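Local coordinates for protein putative methylthioribose-1-phosphate isomerase (Pyrococcus horikoshii OT3, PDB 6A34) that probably catalyses the interconversion of 5-methylthioribose 1-phosphate and 5-methylthioribulose 1-phosphate in the methionine salvage pathway, at residues 279-284 against 350-355; 254-259 against 292-297; 83-88 against 126-131; 62-67 against 138-143. All coordinates share one frame; numbering follows the deposited sequence.

Interaction 1 (279-284 against 350-355); sequences APLSSI and KKLFEV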
loop_
_atom_site.group_PDB
_atom_site.type_symbol
_atom_site.label_atom_id
_atom_site.label_comp_id
_atom_site.label_asym_id
_atom_site.label_seq_id
_atom_site.Cartn_x
_atom_site.Cartn_y
_atom_site.Cartn_z
ATOM N N ALA A 279 22.031 -4.566 -7.930
ATOM C CA ALA A 279 22.232 -5.953 -7.504
ATOM C C ALA A 279 23.623 -6.442 -7.890
ATOM O O ALA A 279 24.206 -5.921 -8.840
ATOM C CB ALA A 279 21.207 -6.829 -8.126
ATOM N N PRO A 280 24.172 -7.464 -7.187
ATOM C CA PRO A 280 25.440 -8.083 -7.574
ATOM C C PRO A 280 25.256 -8.968 -8.809
ATOM O O PRO A 280 24.127 -9.355 -9.100
ATOM C CB PRO A 280 25.839 -8.896 -6.332
ATOM C CG PRO A 280 24.529 -9.237 -5.664
ATOM C CD PRO A 280 23.568 -8.117 -6.015
ATOM N N LEU A 281 26.360 -9.263 -9.515
ATOM C CA LEU A 281 26.376 -10.128 -10.722
ATOM C C LEU A 281 25.654 -11.467 -10.494
ATOM O O LEU A 281 25.000 -11.972 -11.396
ATOM C CB LEU A 281 27.818 -10.362 -11.177
ATOM C CG LEU A 281 28.222 -9.630 -12.458
ATOM C CD1 LEU A 281 27.908 -8.149 -12.369
ATOM C CD2 LEU A 281 29.692 -9.848 -12.765
ATOM N N SER A 282 25.743 -12.019 -9.284
ATOM C CA SER A 282 25.196 -13.314 -8.965
ATOM C C SER A 282 23.660 -13.297 -8.990
ATOM O O SER A 282 23.047 -14.357 -8.931
ATOM C CB SER A 282 25.714 -13.791 -7.625
ATOM O OG SER A 282 25.307 -12.912 -6.590
ATOM N N SER A 283 23.041 -12.111 -9.054
ATOM C CA SER A 283 21.566 -11.989 -9.125
ATOM C C SER A 283 21.101 -11.906 -10.584
ATOM O O SER A 283 19.911 -11.887 -10.846
ATOM C CB SER A 283 21.063 -10.790 -8.344
ATOM O OG SER A 283 21.528 -10.836 -7.011
ATOM N N ILE A 284 22.047 -11.821 -11.524
ATOM C CA ILE A 284 21.721 -11.832 -12.923
ATOM C C ILE A 284 21.718 -13.287 -13.395
ATOM O O ILE A 284 22.743 -13.949 -13.377
ATOM C CB ILE A 284 22.692 -10.955 -13.727
ATOM C CG1 ILE A 284 22.764 -9.539 -13.166
ATOM C CG2 ILE A 284 22.349 -10.950 -15.206
ATOM C CD1 ILE A 284 23.963 -8.774 -13.646
ATOM N N LYS A 350 25.861 -9.139 -21.339
ATOM C CA LYS A 350 26.655 -10.288 -21.788
ATOM C C LYS A 350 28.129 -9.870 -21.904
ATOM O O LYS A 350 29.007 -10.664 -21.553
ATOM C CB LYS A 350 26.077 -10.951 -23.044
ATOM C CG LYS A 350 26.461 -10.354 -24.385
ATOM C CD LYS A 350 26.425 -11.371 -25.516
ATOM C CE LYS A 350 25.093 -12.075 -25.675
ATOM N NZ LYS A 350 25.144 -13.074 -26.770
ATOM N N LYS A 351 28.390 -8.617 -22.292
ATOM C CA LYS A 351 29.741 -8.066 -22.201
ATOM C C LYS A 351 30.236 -8.213 -20.765
ATOM O O LYS A 351 31.256 -8.824 -20.521
ATOM C CB LYS A 351 29.818 -6.588 -22.593
ATOM C CG LYS A 351 30.023 -6.310 -24.078
ATOM C CD LYS A 351 30.174 -4.829 -24.392
ATOM C CE LYS A 351 29.774 -4.474 -25.809
ATOM N NZ LYS A 351 29.867 -3.015 -26.051
ATOM N N LEU A 352 29.483 -7.653 -19.820
ATOM C CA LEU A 352 29.901 -7.597 -18.424
ATOM C C LEU A 352 30.340 -8.980 -17.937
ATOM O O LEU A 352 31.264 -9.080 -17.133
ATOM C CB LEU A 352 28.739 -7.084 -17.570
ATOM C CG LEU A 352 29.068 -6.804 -16.108
ATOM C CD1 LEU A 352 30.110 -5.705 -15.994
ATOM C CD2 LEU A 352 27.807 -6.425 -15.356
ATOM N N PHE A 353 29.646 -10.025 -18.407
ATOM C CA PHE A 353 29.867 -11.386 -17.946
ATOM C C PHE A 353 31.160 -11.970 -18.535
ATOM O O PHE A 353 31.853 -12.728 -17.852
ATOM C CB PHE A 353 28.641 -12.257 -18.230
ATOM C CG PHE A 353 27.794 -12.471 -17.001
ATOM C CD1 PHE A 353 26.968 -11.463 -16.523
ATOM C CD2 PHE A 353 27.878 -13.652 -16.279
ATOM C CE1 PHE A 353 26.211 -11.649 -15.376
ATOM C CE2 PHE A 353 27.120 -13.839 -15.134
ATOM C CZ PHE A 353 26.295 -12.835 -14.680
ATOM N N GLU A 354 31.479 -11.615 -19.783
ATOM C CA GLU A 354 32.697 -12.088 -20.453
ATOM C C GLU A 354 33.937 -11.456 -19.801
ATOM O O GLU A 354 34.935 -12.149 -19.624
ATOM C CB GLU A 354 32.625 -11.835 -21.964
ATOM C CG GLU A 354 32.016 -13.007 -22.733
ATOM C CD GLU A 354 31.125 -12.647 -23.916
ATOM O OE1 GLU A 354 31.506 -11.743 -24.699
ATOM O OE2 GLU A 354 30.041 -13.268 -24.053
ATOM N N VAL A 355 33.856 -10.175 -19.409
ATOM C CA VAL A 355 35.025 -9.434 -18.890
ATOM C C VAL A 355 35.104 -9.497 -17.351
ATOM O O VAL A 355 36.025 -8.893 -16.790
ATOM C CB VAL A 355 35.077 -7.971 -19.396
ATOM C CG1 VAL A 355 34.998 -7.884 -20.916
ATOM C CG2 VAL A 355 34.030 -7.071 -18.751
#
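Leu-352 is the first residue of 350-355 to touch the loop, and it meets Leu-281 methyl to methyl. With CG anti to the backbone N (chi1 -173°), Leu-352 CD2 comes within 3.5 Å of Leu-281 CD1, a close fit for two carbons. The next residue, Phe-353, brings its ring in past Leu-281 and Ile-284, running antiparallel to both side chains. The ring corner does the work. Phe-353 CE1 lies 3.9 Å from Ile-284 CG2, in an approach oblique to the ring, and 4.1 Å from Leu-281 CG. The ring turns its edge to a carbonyl: Leu-281 O lies 3.6 Å from Phe-353 CZ, near the ring plane. Leu-281 O also accepts the backbone N-H of Ile-284 (Ile-284 N to Leu-281 O 3.0 Å) within the 3-10 turn. With an alanine at Phe-353, a gap is likely to open beside Ile-284, leaving Leu-281 supported from the helix by Leu-352 alone. The contact sets the last turns of helix 345-354 on the short 3-10 turn after strand 275-278 of the Rossmann-like sheet, with Thr-336 of strand 333-336 touching both leucines and Ile-249 of strand 248-250 touching Ile-284.

Interaction 2 (254-259 against 292-297); sequences DFANKI and KDIPIE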
loop_
_atom_site.group_PDB
_atom_site.type_symbol
_atom_site.label_atom_id
_atom_site.label_comp_id
_atom_site.label_asym_id
_atom_site.label_seq_id
_atom_site.Cartn_x
_atom_site.Cartn_y
_atom_site.Cartn_z
ATOM N N ASP A 254 15.115 -7.327 -17.953
ATOM C CA ASP A 254 13.857 -7.472 -17.180
ATOM C C ASP A 254 14.270 -7.968 -15.795
ATOM O O ASP A 254 15.245 -8.716 -15.673
ATOM C CB ASP A 254 12.842 -8.430 -17.816
ATOM C CG ASP A 254 12.366 -8.066 -19.216
ATOM O OD1 ASP A 254 12.670 -6.950 -19.671
ATOM O OD2 ASP A 254 11.730 -8.936 -19.867
ATOM N N PHE A 255 13.583 -7.515 -14.743
ATOM C CA PHE A 255 13.890 -8.030 -13.416
ATOM C C PHE A 255 12.623 -8.190 -12.572
ATOM O O PHE A 255 11.635 -7.472 -12.737
ATOM C CB PHE A 255 14.931 -7.161 -12.706
ATOM C CG PHE A 255 14.470 -5.784 -12.314
ATOM C CD1 PHE A 255 14.298 -4.793 -13.267
ATOM C CD2 PHE A 255 14.250 -5.460 -10.992
ATOM C CE1 PHE A 255 13.871 -3.525 -12.901
ATOM C CE2 PHE A 255 13.823 -4.192 -10.637
ATOM C CZ PHE A 255 13.611 -3.236 -11.587
ATOM N N ALA A 256 12.708 -9.164 -11.666
ATOM C CA ALA A 256 11.751 -9.435 -10.626
ATOM C C ALA A 256 12.169 -8.699 -9.355
ATOM O O ALA A 256 13.339 -8.663 -9.010
ATOM C CB ALA A 256 11.679 -10.925 -10.395
ATOM N N ASN A 257 11.212 -8.062 -8.687
ATOM C CA ASN A 257 11.498 -7.425 -7.392
ATOM C C ASN A 257 10.175 -7.399 -6.624
ATOM O O ASN A 257 9.140 -7.713 -7.219
ATOM C CB ASN A 257 12.168 -6.055 -7.548
ATOM C CG ASN A 257 12.820 -5.571 -6.268
ATOM O OD1 ASN A 257 13.601 -6.304 -5.659
ATOM N ND2 ASN A 257 12.451 -4.376 -5.813
ATOM N N LYS A 258 10.237 -7.057 -5.325
ATOM C CA LYS A 258 9.085 -7.026 -4.469
ATOM C C LYS A 258 7.964 -6.271 -5.171
ATOM O O LYS A 258 8.191 -5.170 -5.759
ATOM C CB LYS A 258 9.332 -6.323 -3.127
ATOM C CG LYS A 258 8.526 -6.894 -1.964
ATOM C CD LYS A 258 8.817 -8.380 -1.690
ATOM C CE LYS A 258 8.544 -8.828 -0.268
ATOM N NZ LYS A 258 8.323 -10.300 -0.183
ATOM N N ILE A 259 6.760 -6.807 -4.975
ATOM C CA ILE A 259 5.530 -6.286 -5.535
ATOM C C ILE A 259 5.441 -4.776 -5.285
ATOM O O ILE A 259 5.702 -4.257 -4.181
ATOM C CB ILE A 259 4.321 -7.043 -4.968
ATOM C CG1 ILE A 259 3.041 -6.735 -5.740
ATOM C CG2 ILE A 259 4.160 -6.761 -3.482
ATOM C CD1 ILE A 259 2.986 -7.370 -7.109
ATOM N N LYS A 292 9.078 -12.795 -18.949
ATOM C CA LYS A 292 7.917 -13.732 -19.065
ATOM C C LYS A 292 8.301 -15.166 -18.634
ATOM O O LYS A 292 7.408 -15.978 -18.359
ATOM C CB LYS A 292 7.286 -13.698 -20.462
ATOM C CG LYS A 292 8.258 -13.656 -21.635
ATOM C CD LYS A 292 7.794 -14.393 -22.878
ATOM C CE LYS A 292 7.601 -15.879 -22.630
ATOM N NZ LYS A 292 8.119 -16.694 -23.749
ATOM N N ASP A 293 9.605 -15.446 -18.510
ATOM C CA ASP A 293 10.134 -16.760 -18.061
ATOM C C ASP A 293 10.328 -16.808 -16.535
ATOM O O ASP A 293 10.693 -17.845 -16.006
ATOM C CB ASP A 293 11.473 -17.097 -18.744
ATOM C CG ASP A 293 11.463 -16.948 -20.260
ATOM O OD1 ASP A 293 10.430 -17.358 -20.892
ATOM O OD2 ASP A 293 12.477 -16.404 -20.814
ATOM N N ILE A 294 10.152 -15.681 -15.831
ATOM C CA ILE A 294 10.240 -15.685 -14.373
ATOM C C ILE A 294 8.911 -16.181 -13.822
ATOM O O ILE A 294 7.866 -15.616 -14.133
ATOM C CB ILE A 294 10.597 -14.297 -13.816
ATOM C CG1 ILE A 294 11.873 -13.745 -14.450
ATOM C CG2 ILE A 294 10.710 -14.352 -12.300
ATOM C CD1 ILE A 294 12.043 -12.259 -14.250
ATOM N N PRO A 295 8.894 -17.299 -13.059
ATOM C CA PRO A 295 7.643 -17.825 -12.512
ATOM C C PRO A 295 7.178 -16.958 -11.334
ATOM O O PRO A 295 8.012 -16.601 -10.512
ATOM C CB PRO A 295 8.024 -19.236 -12.035
ATOM C CG PRO A 295 9.508 -19.129 -11.707
ATOM C CD PRO A 295 10.069 -18.121 -12.694
ATOM N N ILE A 296 5.871 -16.661 -11.262
ATOM C CA ILE A 296 5.314 -15.772 -10.226
ATOM C C ILE A 296 4.908 -16.597 -9.000
ATOM O O ILE A 296 4.062 -17.470 -9.076
ATOM C CB ILE A 296 4.129 -14.926 -10.744
ATOM C CG1 ILE A 296 4.409 -14.224 -12.082
ATOM C CG2 ILE A 296 3.744 -13.915 -9.678
ATOM C CD1 ILE A 296 5.565 -13.214 -12.050
ATOM N N GLU A 297 5.538 -16.281 -7.875
ATOM C CA GLU A 297 5.230 -16.820 -6.583
ATOM C C GLU A 297 4.083 -16.028 -5.913
ATOM O O GLU A 297 4.092 -14.808 -5.832
ATOM C CB GLU A 297 6.514 -16.743 -5.761
ATOM C CG GLU A 297 6.470 -17.520 -4.451
ATOM C CD GLU A 297 7.650 -17.205 -3.557
ATOM O OE1 GLU A 297 8.726 -16.860 -4.111
ATOM O OE2 GLU A 297 7.492 -17.282 -2.325
#
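Ala-256 and Ile-294 make this contact almost by themselves, methyl against branched aliphatic chain. Ala-256 CB lies 4.0 Å from Ile-294 CG2 and 4.1 Å from Ile-294 CD1, so both ends of the isoleucine come up to one small methyl from the same side. The torsions allow it: CG2 stands anti to the backbone N while CG1 lies beside it (chi1 -54°), and the extended second torsion carries Ile-294 CD1 on toward the strand backbone, 4.1 Å from Ala-256 N and 4.4 Å from Phe-255 C. The Phe-255 ring turns to the other side of the strand, onto Val-244 and Leu-331. One shell out, polar bonds fix the two backbones. Asp-254 uses OD2 to take the N-H of Gly-291, just ahead of 292-297, and OD1 to take that of His-328. Ala-256 is tied by its backbone to Asp-247, the probable proton donor, and the strand continues into Asn-257 and Lys-258, predicted to bind substrate. Ile-294 thus lies over one face of the small four-stranded sheet, reaching past strand 255-258 to Val-250 of strand 248-250 and to Val-325 of strand 323-326, its two neighbours there.

Interaction 3 (83-88 against 126-131); sequences EEFLDG and DEIKRL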
loop_
_atom_site.group_PDB
_atom_site.type_symbol
_atom_site.label_atom_id
_atom_site.label_comp_id
_atom_site.label_asym_id
_atom_site.label_seq_id
_atom_site.Cartn_x
_atom_site.Cartn_y
_atom_site.Cartn_z
ATOM N N GLU A 83 37.151 -39.683 9.625
ATOM C CA GLU A 83 35.915 -40.359 9.178
ATOM C C GLU A 83 34.720 -39.830 9.984
ATOM O O GLU A 83 33.752 -39.369 9.412
ATOM C CB GLU A 83 36.016 -41.888 9.281
ATOM C CG GLU A 83 34.832 -42.630 8.658
ATOM C CD GLU A 83 34.926 -44.157 8.584
ATOM O OE1 GLU A 83 34.957 -44.695 7.449
ATOM O OE2 GLU A 83 34.943 -44.820 9.654
ATOM N N GLU A 84 34.787 -39.904 11.319
ATOM C CA GLU A 84 33.734 -39.331 12.196
ATOM C C GLU A 84 33.442 -37.869 11.824
ATOM O O GLU A 84 32.289 -37.454 11.857
ATOM C CB GLU A 84 34.145 -39.314 13.668
ATOM C CG GLU A 84 33.948 -40.623 14.395
ATOM C CD GLU A 84 34.465 -40.611 15.825
ATOM O OE1 GLU A 84 34.849 -41.692 16.290
ATOM O OE2 GLU A 84 34.491 -39.519 16.464
ATOM N N PHE A 85 34.491 -37.096 11.497
ATOM C CA PHE A 85 34.343 -35.677 11.351
ATOM C C PHE A 85 33.540 -35.392 10.081
ATOM O O PHE A 85 32.618 -34.586 10.111
ATOM C CB PHE A 85 35.692 -34.953 11.321
ATOM C CG PHE A 85 35.532 -33.490 11.009
ATOM C CD1 PHE A 85 35.114 -32.606 11.989
ATOM C CD2 PHE A 85 35.679 -33.020 9.715
ATOM C CE1 PHE A 85 34.935 -31.263 11.697
ATOM C CE2 PHE A 85 35.490 -31.682 9.425
ATOM C CZ PHE A 85 35.117 -30.804 10.412
ATOM N N LEU A 86 33.937 -36.064 8.993
ATOM C CA LEU A 86 33.303 -35.950 7.706
ATOM C C LEU A 86 31.857 -36.455 7.770
ATOM O O LEU A 86 31.004 -35.857 7.144
ATOM C CB LEU A 86 34.107 -36.714 6.653
ATOM C CG LEU A 86 35.439 -36.071 6.277
ATOM C CD1 LEU A 86 36.150 -36.871 5.176
ATOM C CD2 LEU A 86 35.234 -34.610 5.878
ATOM N N ASP A 87 31.601 -37.539 8.509
ATOM C CA ASP A 87 30.239 -38.042 8.691
ATOM C C ASP A 87 29.414 -36.939 9.345
ATOM O O ASP A 87 28.340 -36.627 8.869
ATOM C CB ASP A 87 30.153 -39.342 9.505
ATOM C CG ASP A 87 30.671 -40.585 8.775
ATOM O OD1 ASP A 87 31.108 -40.457 7.595
ATOM O OD2 ASP A 87 30.662 -41.679 9.399
ATOM N N GLY A 88 29.945 -36.366 10.433
ATOM C CA GLY A 88 29.289 -35.267 11.157
ATOM C C GLY A 88 29.087 -34.053 10.266
ATOM O O GLY A 88 28.045 -33.408 10.313
ATOM N N ASP A 126 43.091 -31.087 10.642
ATOM C CA ASP A 126 43.206 -29.668 11.096
ATOM C C ASP A 126 43.122 -28.711 9.887
ATOM O O ASP A 126 42.627 -27.599 10.015
ATOM C CB ASP A 126 44.428 -29.384 11.983
ATOM C CG ASP A 126 45.795 -29.873 11.506
ATOM O OD1 ASP A 126 45.876 -30.808 10.707
ATOM O OD2 ASP A 126 46.782 -29.306 11.954
ATOM N N GLU A 127 43.591 -29.163 8.727
ATOM C CA GLU A 127 43.636 -28.354 7.517
ATOM C C GLU A 127 42.236 -28.297 6.888
ATOM O O GLU A 127 41.886 -27.288 6.314
ATOM C CB GLU A 127 44.678 -28.894 6.534
ATOM C CG GLU A 127 44.645 -28.291 5.133
ATOM C CD GLU A 127 44.949 -26.810 4.943
ATOM O OE1 GLU A 127 45.376 -26.165 5.883
ATOM O OE2 GLU A 127 44.768 -26.310 3.825
ATOM N N ILE A 128 41.462 -29.379 6.981
ATOM C CA ILE A 128 40.067 -29.387 6.512
ATOM C C ILE A 128 39.244 -28.395 7.349
ATOM O O ILE A 128 38.528 -27.546 6.814
ATOM C CB ILE A 128 39.466 -30.802 6.558
ATOM C CG1 ILE A 128 40.177 -31.755 5.595
ATOM C CG2 ILE A 128 37.962 -30.763 6.310
ATOM C CD1 ILE A 128 39.860 -33.219 5.846
ATOM N N LYS A 129 39.352 -28.527 8.671
ATOM C CA LYS A 129 38.769 -27.569 9.601
ATOM C C LYS A 129 39.152 -26.143 9.195
ATOM O O LYS A 129 38.267 -25.274 9.083
ATOM C CB LYS A 129 39.196 -27.872 11.039
ATOM C CG LYS A 129 38.636 -29.176 11.604
ATOM C CD LYS A 129 38.836 -29.348 13.108
ATOM C CE LYS A 129 38.100 -30.558 13.664
ATOM N NZ LYS A 129 38.623 -31.017 14.974
ATOM N N ARG A 130 40.453 -25.897 9.003
ATOM C CA ARG A 130 40.923 -24.543 8.724
ATOM C C ARG A 130 40.226 -24.004 7.467
ATOM O O ARG A 130 39.846 -22.842 7.422
ATOM C CB ARG A 130 42.438 -24.479 8.493
ATOM C CG ARG A 130 43.016 -23.066 8.504
ATOM C CD ARG A 130 44.480 -22.971 8.082
ATOM N NE ARG A 130 44.672 -23.405 6.710
ATOM C CZ ARG A 130 44.317 -22.712 5.626
ATOM N NH1 ARG A 130 43.869 -21.469 5.745
ATOM N NH2 ARG A 130 44.418 -23.272 4.430
ATOM N N LEU A 131 40.124 -24.864 6.454
ATOM C CA LEU A 131 39.607 -24.535 5.158
ATOM C C LEU A 131 38.111 -24.175 5.243
ATOM O O LEU A 131 37.681 -23.199 4.626
ATOM C CB LEU A 131 39.825 -25.721 4.223
ATOM C CG LEU A 131 41.221 -25.822 3.618
ATOM C CD1 LEU A 131 41.404 -27.177 2.964
ATOM C CD2 LEU A 131 41.487 -24.700 2.635
#
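Phe-85 reaches from helix 82-97 to helix 125-157 and meets Ile-128 and Lys-129 there. The apolar part comes first. Phe-85 has CG anti to its backbone N (chi1 173°), which turns the ring to the other helix, where Phe-85 CE2 comes to 4.1 Å from Ile-128 CG2. The lysine chain comes slantwise at the same side of the ring, by other ring carbons: Lys-129 CE lies 3.8 Å from Phe-85 CE1, and Lys-129 CG 4.1 Å from Phe-85 CZ. Methylene groups make these touches, and the chain runs extended beyond CG, so its ammonium end is carried along past the ring. The charged part stays within one helix. Arg-130 grips the carboxylate of Glu-127 side-on, NE to OE1 at 3.0 Å and NH2 to OE2 at 3.1 Å, both oxygens close to the guanidinium plane. Around the ring, Tyr-73 of helix 59-76 meets Phe-85 and its hydroxyl is hydrogen-bonded to Phe-85 O, while Leu-125 and Ile-132 close in from the second helix. A serine in place of Phe-85 would probably cost Ile-128 its aromatic partner across the helices, leave the Lys-129 methylenes free to turn, and open a gap between the helices. Joining the two helices here is thus a matter of carbon against carbon, with the salt bridge turned to another side of helix 125-157.

Interaction 4 (62-67 against 138-143); sequences IGAAAG and KIADED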
loop_
_atom_site.group_PDB
_atom_site.type_symbol
_atom_site.label_atom_id
_atom_site.label_comp_id
_atom_site.label_asym_id
_atom_site.label_seq_id
_atom_site.Cartn_x
_atom_site.Cartn_y
_atom_site.Cartn_z
ATOM N N ILE A 62 21.508 -15.187 4.734
ATOM C CA ILE A 62 21.088 -16.563 4.981
ATOM C C ILE A 62 22.204 -17.510 4.541
ATOM O O ILE A 62 22.407 -18.550 5.157
ATOM C CB ILE A 62 19.773 -16.875 4.245
ATOM C CG1 ILE A 62 18.582 -16.196 4.930
ATOM C CG2 ILE A 62 19.543 -18.370 4.077
ATOM C CD1 ILE A 62 17.408 -15.967 3.987
ATOM N N GLY A 63 22.828 -17.194 3.404
ATOM C CA GLY A 63 23.942 -17.961 2.893
ATOM C C GLY A 63 25.096 -17.960 3.880
ATOM O O GLY A 63 25.620 -18.997 4.242
ATOM N N ALA A 64 25.441 -16.771 4.380
ATOM C CA ALA A 64 26.559 -16.649 5.296
ATOM C C ALA A 64 26.250 -17.399 6.596
ATOM O O ALA A 64 27.146 -18.051 7.157
ATOM C CB ALA A 64 26.895 -15.192 5.554
ATOM N N ALA A 65 24.998 -17.299 7.068
ATOM C CA ALA A 65 24.604 -17.958 8.293
ATOM C C ALA A 65 24.838 -19.464 8.149
ATOM O O ALA A 65 25.380 -20.084 9.044
ATOM C CB ALA A 65 23.172 -17.658 8.667
ATOM N N ALA A 66 24.437 -20.031 7.015
ATOM C CA ALA A 66 24.517 -21.469 6.813
ATOM C C ALA A 66 25.980 -21.902 6.746
ATOM O O ALA A 66 26.334 -22.976 7.241
ATOM C CB ALA A 66 23.823 -21.838 5.536
ATOM N N GLY A 67 26.782 -21.092 6.041
ATOM C CA GLY A 67 28.176 -21.308 5.892
ATOM C C GLY A 67 28.871 -21.262 7.244
ATOM O O GLY A 67 29.715 -22.081 7.511
ATOM N N LYS A 138 35.021 -16.172 3.807
ATOM C CA LYS A 138 35.124 -15.706 2.441
ATOM C C LYS A 138 33.721 -15.399 1.875
ATOM O O LYS A 138 33.570 -14.439 1.177
ATOM C CB LYS A 138 35.834 -16.750 1.578
ATOM C CG LYS A 138 37.320 -16.555 1.334
ATOM C CD LYS A 138 37.774 -17.577 0.288
ATOM C CE LYS A 138 39.265 -17.692 0.057
ATOM N NZ LYS A 138 39.542 -18.881 -0.788
ATOM N N ILE A 139 32.741 -16.263 2.156
ATOM C CA ILE A 139 31.386 -16.097 1.692
ATOM C C ILE A 139 30.833 -14.778 2.248
ATOM O O ILE A 139 30.334 -13.948 1.501
ATOM C CB ILE A 139 30.531 -17.323 2.054
ATOM C CG1 ILE A 139 31.004 -18.552 1.277
ATOM C CG2 ILE A 139 29.036 -17.065 1.815
ATOM C CD1 ILE A 139 30.490 -19.871 1.840
ATOM N N ALA A 140 30.991 -14.558 3.555
ATOM C CA ALA A 140 30.476 -13.364 4.186
ATOM C C ALA A 140 31.184 -12.137 3.612
ATOM O O ALA A 140 30.497 -11.214 3.190
ATOM C CB ALA A 140 30.607 -13.422 5.682
ATOM N N ASP A 141 32.527 -12.155 3.579
ATOM C CA ASP A 141 33.324 -10.985 3.198
ATOM C C ASP A 141 33.082 -10.590 1.734
ATOM O O ASP A 141 33.192 -9.427 1.401
ATOM C CB ASP A 141 34.830 -11.205 3.403
ATOM C CG ASP A 141 35.245 -11.419 4.852
ATOM O OD1 ASP A 141 34.503 -10.962 5.751
ATOM O OD2 ASP A 141 36.270 -12.118 5.070
ATOM N N GLU A 142 32.841 -11.567 0.865
ATOM C CA GLU A 142 32.563 -11.329 -0.550
ATOM C C GLU A 142 31.263 -10.524 -0.694
ATOM O O GLU A 142 31.150 -9.689 -1.579
ATOM C CB GLU A 142 32.427 -12.646 -1.329
ATOM C CG GLU A 142 33.765 -13.179 -1.830
ATOM C CD GLU A 142 33.821 -14.678 -2.096
ATOM O OE1 GLU A 142 32.753 -15.289 -2.319
ATOM O OE2 GLU A 142 34.940 -15.240 -2.060
ATOM N N ASP A 143 30.267 -10.834 0.140
ATOM C CA ASP A 143 29.019 -10.129 0.068
ATOM C C ASP A 143 29.275 -8.676 0.450
ATOM O O ASP A 143 28.880 -7.750 -0.271
ATOM C CB ASP A 143 27.933 -10.712 0.959
ATOM C CG ASP A 143 26.610 -10.022 0.696
ATOM O OD1 ASP A 143 26.100 -10.165 -0.436
ATOM O OD2 ASP A 143 26.144 -9.302 1.594
#
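Ala-64 of helix 59-76 faces Ala-140 of helix 125-157 with bare methyls, CB to CB at 4.1 Å. Residues this small let the backbones come close: Ala-64 CA and Ala-140 CA are 5.2 Å apart, and the two helices run in opposite senses past each other here. Ile-139 fills the space beside the alanines. Its chi1 of -67° sets one branch anti to the backbone N, on the side of the first helix, and there Ile-139 CG2 stops 4.3 Å from Ala-64 CA. The other branch stretches out through CG1 (chi2 164°) and carries CD1 along toward Gly-67, while farther out Ile-139 also touches Arg-112 and Ile-113 of helix 104-119. Gly-63 and Gly-67, a turn apart, put no side chain between the isoleucine and the helix, and the touch falls on Ala-64 CA. Phe-68 and Arg-15 border Ala-140, and Val-175 touches Ala-64. The acids of 138-143 look to other partners: Asp-141 pairs with Arg-15 and Glu-142 with Arg-112. What joins the helices in this place is therefore van der Waals contact without a single hydrogen bond across, a close approach that residues this small permit.

Interactions 3 and 4 both use helix 125-157, packing it on helix 82-97 near the far end of the helical part and on helix 59-76 nearer the middle of the chain, centres about 19 Å apart. The first spaces its helices with an aromatic ring, the second brings them close with alanines and glycines. Interactions 1 and 2 belong to the part built on sheets: one sets the terminal helix on a loop, the other lays a loop over the strand beside the probable active site. None has a hydrogen bond across it. Interactions 2, 3 and 4 are buried, interaction 1 partly; interaction 3's centre lies about 30 Å from the chain's, against about 12 Å for interaction 4.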